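Local coordinates for protein subclass B3 metallo-beta-lactamase (Sphingobium indicum, PDB 7LUU) that probably hydrolyses beta-lactam antibiotics at an active site holding two zinc ions, at residues A85-D91 with I115-T121; V143-G148 with M202-W207; S191-H195 with T206-N210; K259-L263 with G277-C283. One frame throughout, in Å; residues are numbered along the deposited sequence.

Interaction 1: A85-D91 with I115-T121; sequences AGLVLID and IKFILST
Asp91 OD1 is gripped by two donors, the backbone N of Thr121 at 2.9 Å and water 1, which also accepts from the Ser120 hydroxyl. The Thr121 N-H points almost straight at OD1 (171°) and meets it on the syn side, though 20° out of the carboxylate plane. The other oxygen, OD2, accepts a hydrogen bond from Thr121 OG1 at 2.7 Å on its syn lone pair. Thr121 OG1 lies between its own N and carbonyl carbon, close enough to the backbone N-H for threonine to clasp both carboxylate oxygens at once.

Before this clamp the segments run as parallel strands, their axes 15° apart, in a beta-alpha-beta unit with helix 98-107. Leu119 N to Leu89 O (2.7 Å) and Asp91 N to Leu119 O (2.8 Å) carry the ladder into the clamp. A beta bulge lies between the Leu87-Ile115 and Val88-Phe117 pairs: Lys116 N bonds Leu87 O, while the buried Phe117 N has no partner in the model.

On one sheet face Val88 CG1 packs against Leu119 CG at 3.7 Å, and Ile90 CG1 against Leu119 CD1. Leu89 CD2 meets Ile115 CD1 on the other.

The carboxylate, held through both oxygens, is thus fixed in rotation, and its three donors would be expected to stabilise its negative charge. Because the side chain of Asp91 lies about 4 Å from that of the zinc ligand His127, and that of Thr121 about 4 Å from that of Glu122, the clamp is consistent with a second-shell role in shaping the metal site.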
loop_
_atom_site.group_PDB
_atom_site.type_symbol
_atom_site.label_atom_id
_atom_site.label_comp_id
_atom_site.label_asym_id
_atom_site.label_seq_id
_atom_site.Cartn_x
_atom_site.Cartn_y
_atom_site.Cartn_z
ATOM N N ALA A 85 7.084 1.189 -21.010
ATOM C CA ALA A 85 5.834 1.053 -21.759
ATOM C C ALA A 85 4.663 1.561 -20.930
ATOM O O ALA A 85 3.538 1.062 -21.005
ATOM C CB ALA A 85 5.577 -0.386 -22.161
ATOM N N GLY A 86 4.904 2.619 -20.181
ATOM C CA GLY A 86 3.886 3.184 -19.327
ATOM C C GLY A 86 4.361 3.215 -17.892
ATOM O O GLY A 86 5.380 2.620 -17.528
ATOM N N LEU A 87 3.574 3.895 -17.082
ATOM C CA LEU A 87 3.945 4.127 -15.679
ATOM C C LEU A 87 3.020 3.316 -14.794
ATOM O O LEU A 87 1.851 3.067 -15.135
ATOM C CB LEU A 87 3.859 5.617 -15.307
ATOM C CG LEU A 87 4.607 6.544 -16.308
ATOM C CD1 LEU A 87 4.299 7.972 -15.948
ATOM C CD2 LEU A 87 6.128 6.336 -16.233
ATOM N N VAL A 88 3.532 2.957 -13.621
ATOM C CA VAL A 88 2.709 2.268 -12.608
ATOM C C VAL A 88 2.802 3.056 -11.303
ATOM O O VAL A 88 3.911 3.364 -10.843
ATOM C CB VAL A 88 3.260 0.843 -12.358
ATOM C CG1 VAL A 88 2.483 0.184 -11.291
ATOM C CG2 VAL A 88 3.153 -0.002 -13.637
ATOM N N LEU A 89 1.666 3.355 -10.691
ATOM C CA LEU A 89 1.638 3.948 -9.344
ATOM C C LEU A 89 1.318 2.862 -8.345
ATOM O O LEU A 89 0.567 1.946 -8.677
ATOM C CB LEU A 89 0.512 4.984 -9.351
ATOM C CG LEU A 89 0.545 6.318 -8.681
ATOM C CD1 LEU A 89 1.796 7.165 -8.818
ATOM C CD2 LEU A 89 -0.616 7.103 -9.335
ATOM N N ILE A 90 1.800 3.014 -7.109
ATOM C CA ILE A 90 1.452 2.164 -5.989
ATOM C C ILE A 90 0.845 3.051 -4.922
ATOM O O ILE A 90 1.522 3.955 -4.386
ATOM C CB ILE A 90 2.671 1.404 -5.433
ATOM C CG1 ILE A 90 3.273 0.639 -6.620
ATOM C CG2 ILE A 90 2.114 0.438 -4.337
ATOM C CD1 ILE A 90 4.404 -0.405 -6.155
ATOM N N ASP A 91 -0.434 2.769 -4.625
ATOM C CA ASP A 91 -1.312 3.464 -3.667
ATOM C C ASP A 91 -1.642 4.893 -4.098
ATOM O O ASP A 91 -1.170 5.414 -5.136
ATOM C CB ASP A 91 -0.720 3.394 -2.239
ATOM C CG ASP A 91 -1.016 2.041 -1.576
ATOM O OD1 ASP A 91 -1.921 1.303 -2.044
ATOM O OD2 ASP A 91 -0.368 1.724 -0.594
ATOM N N ILE A 115 0.104 6.736 -16.967
ATOM C CA ILE A 115 -0.019 5.761 -15.881
ATOM C C ILE A 115 -1.039 4.721 -16.325
ATOM O O ILE A 115 -2.206 5.046 -16.613
ATOM C CB ILE A 115 -0.458 6.442 -14.564
ATOM C CG1 ILE A 115 0.662 7.401 -14.093
ATOM C CG2 ILE A 115 -0.746 5.348 -13.479
ATOM C CD1 ILE A 115 0.228 8.399 -13.005
ATOM N N LYS A 116 -0.581 3.484 -16.430
ATOM C CA LYS A 116 -1.392 2.393 -16.937
ATOM C C LYS A 116 -2.039 1.585 -15.815
ATOM O O LYS A 116 -3.087 0.977 -16.025
ATOM C CB LYS A 116 -0.502 1.446 -17.760
ATOM C CG LYS A 116 0.026 2.163 -19.051
ATOM C CD LYS A 116 -1.141 2.620 -19.962
ATOM C CE LYS A 116 -0.860 3.511 -21.303
ATOM N NZ LYS A 116 -1.688 4.833 -21.443
ATOM N N PHE A 117 -1.384 1.503 -14.674
ATOM C CA PHE A 117 -1.884 0.688 -13.559
ATOM C C PHE A 117 -1.651 1.436 -12.262
ATOM O O PHE A 117 -0.625 2.104 -12.100
ATOM C CB PHE A 117 -1.172 -0.676 -13.448
ATOM C CG PHE A 117 -1.449 -1.583 -14.607
ATOM C CD1 PHE A 117 -2.670 -2.243 -14.699
ATOM C CD2 PHE A 117 -0.502 -1.761 -15.579
ATOM C CE1 PHE A 117 -2.936 -3.057 -15.789
ATOM C CE2 PHE A 117 -0.754 -2.565 -16.683
ATOM C CZ PHE A 117 -1.993 -3.231 -16.774
ATOM N N ILE A 118 -2.573 1.258 -11.307
ATOM C CA ILE A 118 -2.401 1.734 -9.944
ATOM C C ILE A 118 -2.539 0.493 -9.066
ATOM O O ILE A 118 -3.605 -0.160 -9.050
ATOM C CB ILE A 118 -3.454 2.808 -9.580
ATOM C CG1 ILE A 118 -3.333 4.056 -10.492
ATOM C CG2 ILE A 118 -3.293 3.224 -8.080
ATOM C CD1 ILE A 118 -4.693 4.857 -10.484
ATOM N N LEU A 119 -1.454 0.129 -8.365
ATOM C CA LEU A 119 -1.490 -1.052 -7.478
ATOM C C LEU A 119 -1.976 -0.624 -6.082
ATOM O O LEU A 119 -1.648 0.451 -5.616
ATOM C CB LEU A 119 -0.081 -1.692 -7.374
ATOM C CG LEU A 119 0.624 -1.824 -8.743
ATOM C CD1 LEU A 119 1.936 -2.592 -8.453
ATOM C CD2 LEU A 119 -0.164 -2.534 -9.824
ATOM N N SER A 120 -2.771 -1.458 -5.413
ATOM C CA SER A 120 -3.351 -1.099 -4.106
ATOM C C SER A 120 -2.881 -2.072 -3.018
ATOM O O SER A 120 -3.114 -3.277 -3.144
ATOM C CB SER A 120 -4.883 -1.102 -4.204
ATOM O OG SER A 120 -5.490 -0.941 -2.922
ATOM N N THR A 121 -2.258 -1.536 -1.934
ATOM C CA THR A 121 -1.848 -2.421 -0.851
ATOM C C THR A 121 -3.006 -2.807 0.056
ATOM O O THR A 121 -2.930 -3.854 0.738
ATOM C CB THR A 121 -0.734 -1.791 0.023
ATOM O OG1 THR A 121 -1.144 -0.534 0.603
ATOM C CG2 THR A 121 0.595 -1.610 -0.803
HETATM O O HOH W 1 -4.629 1.124 -1.610
#

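Interaction 2: V143-G148 with M202-W207; sequences VASRRG and MGSMTW. With SO4 (sulfate ion), chain B.
The backbones come closest where the start of helix 146-154 meets the loop before strand 205-213, Gly148 CA lying 4.2 Å from Gly203 CA; neither glycine has a side chain to hold the chains apart. Ser145, the N-cap of the helix, makes the polar link. Its OG donates to Gly203 O at 2.7 Å, in the carbonyl plane on a lone pair, with a C=O...O angle of 115°. Ser145 OG in turn accepts from Gly148 N at 2.9 Å, a capping bond. Both bonds depend on the chi1 of 69°, which tucks OG between the backbone N and the carbonyl carbon. Water 2 adds a second bridge, accepting from Ser145 N and donating to Gly203 O.

Along one flank the bent chain of Arg147 lays CB against Gly203 CA and brings NH1 to Met202 CB (3.6 Å), the two side chains slanting across each other. Its guanidinium pairs chiefly with Asp160 and Glu150. Arg146 makes no contact with segment 202-207; its NE and NH1 hold a sulfate, probably from the crystallisation liquor, at the guanidinium edge.

Deeper in, Met205 CE touches Ser145 CB at 3.7 Å, while Met205 CG covers one face of the Trp207 ring near its rim. Trp207 CH2 reaches Val143 CG1 at 4.0 Å, and Ala144 CA lies at the ring edge.

Gly203 O, buried here, therefore has two donors, the serine hydroxyl and a water. One hydroxyl both caps the helix and ties it to the loop that follows the zinc ligand His200.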
loop_
_atom_site.group_PDB
_atom_site.type_symbol
_atom_site.label_atom_id
_atom_site.label_comp_id
_atom_site.label_asym_id
_atom_site.label_seq_id
_atom_site.Cartn_x
_atom_site.Cartn_y
_atom_site.Cartn_z
ATOM N N VAL A 143 -5.258 -2.306 -9.520
ATOM C CA VAL A 143 -4.863 -3.711 -9.376
ATOM C C VAL A 143 -4.804 -4.040 -7.906
ATOM O O VAL A 143 -4.197 -3.294 -7.137
ATOM C CB VAL A 143 -3.479 -3.942 -10.001
ATOM C CG1 VAL A 143 -3.153 -5.428 -9.896
ATOM C CG2 VAL A 143 -3.410 -3.466 -11.473
ATOM N N ALA A 144 -5.443 -5.160 -7.502
ATOM C CA ALA A 144 -5.509 -5.495 -6.072
ATOM C C ALA A 144 -5.665 -7.005 -5.908
ATOM O O ALA A 144 -5.865 -7.738 -6.873
ATOM C CB ALA A 144 -6.679 -4.798 -5.371
ATOM N N SER A 145 -5.605 -7.442 -4.671
ATOM C CA SER A 145 -6.000 -8.803 -4.345
ATOM C C SER A 145 -7.498 -8.997 -4.496
ATOM O O SER A 145 -8.287 -8.044 -4.656
ATOM C CB SER A 145 -5.595 -9.140 -2.926
ATOM O OG SER A 145 -6.374 -8.392 -2.022
ATOM N N ARG A 146 -7.903 -10.265 -4.428
ATOM C CA ARG A 146 -9.335 -10.576 -4.499
ATOM C C ARG A 146 -10.123 -9.849 -3.394
ATOM O O ARG A 146 -11.109 -9.152 -3.681
ATOM C CB ARG A 146 -9.551 -12.105 -4.447
ATOM C CG ARG A 146 -11.064 -12.435 -4.611
ATOM C CD ARG A 146 -11.315 -13.934 -4.499
ATOM N NE ARG A 146 -11.034 -14.398 -3.132
ATOM C CZ ARG A 146 -11.928 -14.400 -2.136
ATOM N NH1 ARG A 146 -11.556 -14.820 -0.961
ATOM N NH2 ARG A 146 -13.170 -13.945 -2.298
ATOM N N ARG A 147 -9.708 -10.014 -2.117
ATOM C CA ARG A 147 -10.409 -9.348 -1.020
ATOM C C ARG A 147 -10.208 -7.846 -1.045
ATOM O O ARG A 147 -11.131 -7.064 -0.702
ATOM C CB ARG A 147 -9.941 -9.946 0.320
ATOM C CG ARG A 147 -10.470 -11.360 0.540
ATOM C CD ARG A 147 -12.008 -11.482 0.605
ATOM N NE ARG A 147 -12.628 -10.471 1.446
ATOM C CZ ARG A 147 -12.631 -10.470 2.781
ATOM N NH1 ARG A 147 -12.112 -11.523 3.458
ATOM N NH2 ARG A 147 -13.205 -9.436 3.433
ATOM N N GLY A 148 -9.003 -7.430 -1.408
ATOM C CA GLY A 148 -8.729 -6.009 -1.545
ATOM C C GLY A 148 -9.654 -5.360 -2.556
ATOM O O GLY A 148 -10.225 -4.305 -2.289
ATOM N N MET A 202 -7.796 -8.519 5.383
ATOM C CA MET A 202 -7.594 -9.820 4.729
ATOM C C MET A 202 -7.008 -9.729 3.318
ATOM O O MET A 202 -6.359 -10.689 2.868
ATOM C CB MET A 202 -8.907 -10.596 4.698
ATOM C CG MET A 202 -9.253 -11.301 6.027
ATOM S SD MET A 202 -7.998 -12.393 6.696
ATOM C CE MET A 202 -7.919 -13.648 5.378
ATOM N N GLY A 203 -7.229 -8.631 2.621
ATOM C CA GLY A 203 -6.782 -8.429 1.260
ATOM C C GLY A 203 -5.530 -7.593 1.147
ATOM O O GLY A 203 -5.167 -7.213 0.022
ATOM N N SER A 204 -4.859 -7.300 2.258
ATOM C CA SER A 204 -3.623 -6.526 2.164
ATOM C C SER A 204 -2.605 -7.235 1.269
ATOM O O SER A 204 -2.454 -8.479 1.321
ATOM C CB SER A 204 -3.027 -6.326 3.561
ATOM O OG SER A 204 -3.876 -5.423 4.322
ATOM N N MET A 205 -1.856 -6.432 0.501
ATOM C CA MET A 205 -1.013 -7.026 -0.545
ATOM C C MET A 205 0.258 -6.206 -0.685
ATOM O O MET A 205 0.219 -4.974 -0.644
ATOM C CB MET A 205 -1.769 -7.087 -1.891
ATOM C CG MET A 205 -0.897 -7.747 -3.041
ATOM S SD MET A 205 -2.032 -8.464 -4.294
ATOM C CE MET A 205 -2.105 -10.153 -3.655
ATOM N N THR A 206 1.375 -6.907 -0.881
ATOM C CA THR A 206 2.715 -6.348 -1.028
ATOM C C THR A 206 3.174 -6.592 -2.460
ATOM O O THR A 206 2.802 -7.576 -3.084
ATOM C CB THR A 206 3.627 -7.046 -0.002
ATOM O OG1 THR A 206 3.254 -6.611 1.297
ATOM C CG2 THR A 206 5.158 -6.793 -0.251
ATOM N N TRP A 207 3.957 -5.660 -2.999
ATOM C CA TRP A 207 4.400 -5.700 -4.383
ATOM C C TRP A 207 5.911 -5.721 -4.441
ATOM O O TRP A 207 6.543 -4.904 -3.774
ATOM C CB TRP A 207 3.860 -4.418 -5.093
ATOM C CG TRP A 207 2.372 -4.217 -4.858
ATOM C CD1 TRP A 207 1.767 -3.455 -3.848
ATOM C CD2 TRP A 207 1.318 -4.900 -5.533
ATOM N NE1 TRP A 207 0.380 -3.583 -3.947
ATOM C CE2 TRP A 207 0.086 -4.482 -4.944
ATOM C CE3 TRP A 207 1.297 -5.835 -6.606
ATOM C CZ2 TRP A 207 -1.153 -4.932 -5.415
ATOM C CZ3 TRP A 207 0.088 -6.255 -7.069
ATOM C CH2 TRP A 207 -1.141 -5.820 -6.457
HETATM S S SO4 B . -8.093 -15.668 -1.611
HETATM O O1 SO4 B . -8.913 -16.769 -1.117
HETATM O O2 SO4 B . -8.574 -14.425 -1.020
HETATM O O3 SO4 B . -6.710 -15.910 -1.191
HETATM O O4 SO4 B . -8.212 -15.563 -3.065
HETATM O O HOH W 2 -4.952 -5.420 -2.294
#

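Interaction 3: S191-H195 with T206-N210; sequences SITAH and TWSWN
Thr193 and Ser208 form a hydrogen-bonded pair in the antiparallel beta hairpin of strands 190-196 and 205-213, whose local directions differ by 154°. Thr193 N gives to Ser208 O at 2.7 Å and Ser208 N returns the bond to Thr193 O at 3.0 Å. One pair along, His195 and Thr206 bond likewise, Thr206 N to His195 O being nearly linear (179°). Toward Ser191 and Asn210 waters replace direct bonds: water 3 links Ser191 O with Asn210 N, and water 4 joins Ser191 N with Asn210 O.

Apolar contacts fill the face carrying Ile192, Ala194 and the two tryptophans. Ala194 CB presses on Trp207 CZ3 at 3.5 Å, approaching the indole obliquely. Ile192 and Trp209 point the same way side by side, CG1 meeting Trp209 CB at 3.8 Å. This face turns inward, where Ile81 of the other sheet touches both Ile192 and Trp209, and Ser68 OG accepts a hydrogen bond from Trp209 NE1.

The face opposite is polar and partly exposed. There the His195 ring reaches diagonally past Thr206, and its NE2 and Ser208 OG share a hydrogen bond of 2.7 Å in the plane of the ring, either atom being a possible donor.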
loop_
_atom_site.group_PDB
_atom_site.type_symbol
_atom_site.label_atom_id
_atom_site.label_comp_id
_atom_site.label_asym_id
_atom_site.label_seq_id
_atom_site.Cartn_x
_atom_site.Cartn_y
_atom_site.Cartn_z
ATOM N N SER A 191 8.669 -6.302 -14.248
ATOM C CA SER A 191 7.949 -7.505 -13.815
ATOM C C SER A 191 7.623 -7.280 -12.357
ATOM O O SER A 191 8.533 -7.246 -11.519
ATOM C CB SER A 191 8.762 -8.779 -13.962
ATOM O OG SER A 191 9.014 -8.958 -15.348
ATOM N N ILE A 192 6.344 -7.140 -12.032
ATOM C CA ILE A 192 5.962 -6.834 -10.651
ATOM C C ILE A 192 5.214 -8.033 -10.072
ATOM O O ILE A 192 4.172 -8.430 -10.600
ATOM C CB ILE A 192 5.077 -5.582 -10.621
ATOM C CG1 ILE A 192 5.877 -4.403 -11.276
ATOM C CG2 ILE A 192 4.713 -5.239 -9.174
ATOM C CD1 ILE A 192 4.934 -3.238 -11.731
ATOM N N THR A 193 5.657 -8.546 -8.938
ATOM C CA THR A 193 4.984 -9.706 -8.367
ATOM C C THR A 193 4.072 -9.284 -7.225
ATOM O O THR A 193 4.456 -8.475 -6.381
ATOM C CB THR A 193 5.976 -10.759 -7.870
ATOM O OG1 THR A 193 6.790 -11.196 -8.977
ATOM C CG2 THR A 193 5.238 -11.951 -7.275
ATOM N N ALA A 194 2.849 -9.842 -7.202
ATOM C CA ALA A 194 1.891 -9.606 -6.096
ATOM C C ALA A 194 2.120 -10.653 -5.003
ATOM O O ALA A 194 2.255 -11.854 -5.305
ATOM C CB ALA A 194 0.451 -9.735 -6.655
ATOM N N HIS A 195 2.157 -10.220 -3.737
ATOM C CA HIS A 195 2.277 -11.153 -2.607
ATOM C C HIS A 195 1.164 -10.868 -1.627
ATOM O O HIS A 195 1.112 -9.781 -1.061
ATOM C CB HIS A 195 3.617 -11.030 -1.883
ATOM C CG HIS A 195 4.784 -11.089 -2.792
ATOM N ND1 HIS A 195 5.406 -12.267 -3.161
ATOM C CD2 HIS A 195 5.431 -10.090 -3.443
ATOM C CE1 HIS A 195 6.423 -11.987 -3.966
ATOM N NE2 HIS A 195 6.464 -10.678 -4.163
ATOM N N THR A 206 1.375 -6.907 -0.881
ATOM C CA THR A 206 2.715 -6.348 -1.028
ATOM C C THR A 206 3.174 -6.592 -2.460
ATOM O O THR A 206 2.802 -7.576 -3.084
ATOM C CB THR A 206 3.627 -7.046 -0.002
ATOM O OG1 THR A 206 3.254 -6.611 1.297
ATOM C CG2 THR A 206 5.158 -6.793 -0.251
ATOM N N TRP A 207 3.957 -5.660 -2.999
ATOM C CA TRP A 207 4.400 -5.700 -4.383
ATOM C C TRP A 207 5.911 -5.721 -4.441
ATOM O O TRP A 207 6.543 -4.904 -3.774
ATOM C CB TRP A 207 3.860 -4.418 -5.093
ATOM C CG TRP A 207 2.372 -4.217 -4.858
ATOM C CD1 TRP A 207 1.767 -3.455 -3.848
ATOM C CD2 TRP A 207 1.318 -4.900 -5.533
ATOM N NE1 TRP A 207 0.380 -3.583 -3.947
ATOM C CE2 TRP A 207 0.086 -4.482 -4.944
ATOM C CE3 TRP A 207 1.297 -5.835 -6.606
ATOM C CZ2 TRP A 207 -1.153 -4.932 -5.415
ATOM C CZ3 TRP A 207 0.088 -6.255 -7.069
ATOM C CH2 TRP A 207 -1.141 -5.820 -6.457
ATOM N N SER A 208 6.487 -6.538 -5.349
ATOM C CA SER A 208 7.932 -6.536 -5.486
ATOM C C SER A 208 8.342 -6.486 -6.950
ATOM O O SER A 208 7.652 -7.004 -7.844
ATOM C CB SER A 208 8.554 -7.794 -4.809
ATOM O OG SER A 208 8.128 -8.984 -5.520
ATOM N N TRP A 209 9.508 -5.881 -7.184
ATOM C CA TRP A 209 10.008 -5.836 -8.533
ATOM C C TRP A 209 11.474 -5.438 -8.503
ATOM O O TRP A 209 11.973 -4.900 -7.516
ATOM C CB TRP A 209 9.182 -4.810 -9.354
ATOM C CG TRP A 209 9.444 -3.345 -8.954
ATOM C CD1 TRP A 209 10.290 -2.426 -9.541
ATOM C CD2 TRP A 209 8.834 -2.665 -7.831
ATOM N NE1 TRP A 209 10.224 -1.208 -8.868
ATOM C CE2 TRP A 209 9.314 -1.318 -7.845
ATOM C CE3 TRP A 209 7.899 -3.045 -6.887
ATOM C CZ2 TRP A 209 8.953 -0.367 -6.864
ATOM C CZ3 TRP A 209 7.489 -2.064 -5.887
ATOM C CH2 TRP A 209 8.045 -0.751 -5.910
ATOM N N ASN A 210 12.158 -5.666 -9.628
ATOM C CA ASN A 210 13.555 -5.241 -9.810
ATOM C C ASN A 210 13.627 -3.871 -10.482
ATOM O O ASN A 210 12.871 -3.582 -11.422
ATOM C CB ASN A 210 14.283 -6.251 -10.695
ATOM C CG ASN A 210 14.897 -7.408 -9.913
ATOM O OD1 ASN A 210 14.849 -7.427 -8.678
ATOM N ND2 ASN A 210 15.504 -8.379 -10.637
HETATM O O HOH W 3 11.239 -7.368 -11.642
HETATM O O HOH W 4 11.055 -5.227 -12.873
#

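Interaction 4: K259-L263 with G277-C283; sequences KCDIL and GSGSGAC
The flat groups meeting here are peptide units, and each carbonyl is approached differently. Gly279 N comes to Asp261 O from above the carbonyl plane, 38° out of it, at 3.0 Å. Gly277 N meets Leu263 O in plane at 2.9 Å. In the return bond Leu263 N donates to Gly277 O at 2.8 Å, and its N-H points almost directly at the acceptor (175°). Leu263 and Gly277 are thus a hydrogen-bonded pair of an antiparallel hairpin, with Ile262 and Ser278 the adjacent non-hydrogen-bonded pair.

A disulfide closes the far end. Cys260 SG and Cys283 SG are 2.1 Å apart with a C-S-S-C torsion of 79°, so the two sulfur-carbon bonds stand nearly at right angles. Cys260 extends its sulfur anti to its own backbone N, across to the first turn of helix 282-300. Ala282 CB lies beside the bridge, 4.1 Å from Cys260 SG, and also meets Leu263 CB at 3.9 Å. The CD1 branch of Leu263 rests against Cys283 SG at 4.0 Å while CD2 turns to Ala282 O.

Between hairpin and helix a type II turn runs from Gly279 to Ala282. Water 5 fastens it, donating to Cys260 O and accepting from Gly281 N, the helix N-cap residue.

Strand 277-278 is the outermost of its sheet, and strand 262-265 lies between it and strand 216-223. Asp261 bonds that inner strand through OD2 to Ala219 N, and Cys283 packs on Val221. The disulfide ties the loop leading into strand 262-265 to the first turn of helix 282-300.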
loop_
_atom_site.group_PDB
_atom_site.type_symbol
_atom_site.label_atom_id
_atom_site.label_comp_id
_atom_site.label_asym_id
_atom_site.label_seq_id
_atom_site.Cartn_x
_atom_site.Cartn_y
_atom_site.Cartn_z
ATOM N N LYS A 259 13.325 -11.434 -1.503
ATOM C CA LYS A 259 14.536 -10.701 -1.809
ATOM C C LYS A 259 14.147 -9.230 -1.682
ATOM O O LYS A 259 13.147 -8.770 -2.265
ATOM C CB LYS A 259 15.019 -11.012 -3.231
ATOM C CG LYS A 259 16.377 -10.454 -3.576
ATOM C CD LYS A 259 17.389 -11.131 -2.697
ATOM C CE LYS A 259 18.824 -10.870 -3.089
ATOM N NZ LYS A 259 19.697 -11.680 -2.171
ATOM N N CYS A 260 14.947 -8.524 -0.939
ATOM C CA CYS A 260 14.492 -7.245 -0.415
ATOM C C CYS A 260 15.730 -6.397 -0.183
ATOM O O CYS A 260 16.287 -6.292 0.936
ATOM C CB CYS A 260 13.745 -7.518 0.885
ATOM S SG CYS A 260 13.290 -6.004 1.809
ATOM N N ASP A 261 16.212 -5.798 -1.274
ATOM C CA ASP A 261 17.305 -4.859 -1.169
ATOM C C ASP A 261 16.821 -3.482 -0.728
ATOM O O ASP A 261 17.597 -2.680 -0.164
ATOM C CB ASP A 261 17.952 -4.707 -2.526
ATOM C CG ASP A 261 18.690 -5.954 -2.962
ATOM O OD1 ASP A 261 19.478 -6.512 -2.142
ATOM O OD2 ASP A 261 18.389 -6.419 -4.106
ATOM N N ILE A 262 15.563 -3.154 -1.062
ATOM C CA ILE A 262 15.004 -1.869 -0.715
ATOM C C ILE A 262 13.606 -2.150 -0.192
ATOM O O ILE A 262 12.856 -2.889 -0.846
ATOM C CB ILE A 262 14.953 -0.940 -1.930
ATOM C CG1 ILE A 262 16.364 -0.496 -2.266
ATOM C CG2 ILE A 262 14.045 0.343 -1.622
ATOM C CD1 ILE A 262 16.382 0.333 -3.598
ATOM N N LEU A 263 13.256 -1.553 0.964
ATOM C CA LEU A 263 11.915 -1.701 1.555
ATOM C C LEU A 263 11.254 -0.338 1.595
ATOM O O LEU A 263 11.791 0.607 2.204
ATOM C CB LEU A 263 12.050 -2.267 2.995
ATOM C CG LEU A 263 10.729 -2.190 3.788
ATOM C CD1 LEU A 263 9.623 -3.065 3.142
ATOM C CD2 LEU A 263 10.982 -2.568 5.226
ATOM N N GLY A 277 14.050 1.962 3.481
ATOM C CA GLY A 277 15.165 1.292 4.161
ATOM C C GLY A 277 15.849 0.407 3.141
ATOM O O GLY A 277 15.215 -0.047 2.182
ATOM N N SER A 278 17.148 0.209 3.328
ATOM C CA SER A 278 17.891 -0.606 2.369
ATOM C C SER A 278 18.836 -1.572 3.061
ATOM O O SER A 278 19.302 -1.364 4.187
ATOM C CB SER A 278 18.778 0.290 1.452
ATOM O OG SER A 278 18.005 1.218 0.749
ATOM N N GLY A 279 19.156 -2.640 2.356
ATOM C CA GLY A 279 20.233 -3.491 2.830
ATOM C C GLY A 279 19.701 -4.775 3.410
ATOM O O GLY A 279 18.521 -4.903 3.746
ATOM N N SER A 280 20.605 -5.758 3.507
ATOM C CA SER A 280 20.257 -7.076 3.973
ATOM C C SER A 280 19.469 -7.033 5.271
ATOM O O SER A 280 19.940 -6.473 6.281
ATOM C CB SER A 280 21.558 -7.848 4.198
ATOM O OG SER A 280 21.212 -9.194 4.530
ATOM N N GLY A 281 18.292 -7.692 5.279
ATOM C CA GLY A 281 17.532 -7.817 6.509
ATOM C C GLY A 281 16.328 -6.870 6.647
ATOM O O GLY A 281 15.567 -6.987 7.610
ATOM N N ALA A 282 16.124 -5.938 5.709
ATOM C CA ALA A 282 15.103 -4.896 5.957
ATOM C C ALA A 282 13.703 -5.478 6.089
ATOM O O ALA A 282 12.918 -5.103 6.981
ATOM C CB ALA A 282 15.138 -3.870 4.823
ATOM N N CYS A 283 13.330 -6.371 5.154
ATOM C CA CYS A 283 11.983 -6.904 5.213
ATOM C C CYS A 283 11.816 -7.801 6.418
ATOM O O CYS A 283 10.726 -7.854 6.993
ATOM C CB CYS A 283 11.665 -7.684 3.936
ATOM S SG CYS A 283 11.346 -6.581 2.488
HETATM O O HOH W 5 16.925 -8.242 2.759
#

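In the fold
Along the chain interaction 1 closes before the others open; interactions 2 and 3 both finish on strand 205-213, sharing Thr206 and Trp207, and interaction 4 comes last. Interaction 1 and segment 143-148 belong to the seven-strand sheet, interactions 3 and 4 to the six-strand sheet, and interaction 2 connects the two, as expected for the alpha-beta/beta-alpha sandwich of metallo-beta-lactamases. The centres of interactions 1, 2 and 3 are 12 to 14 Å apart. Trp207 packs on Leu119 and Thr121, and Thr121 O probably bonds Met205 N, so these three form one continuous body of packing, interaction 1 reaching nearest the zinc ions, with the Thr121 side chain about 7 Å from one. Interaction 4 is peripheral, its centre about 22 Å from that of interaction 1, touching none.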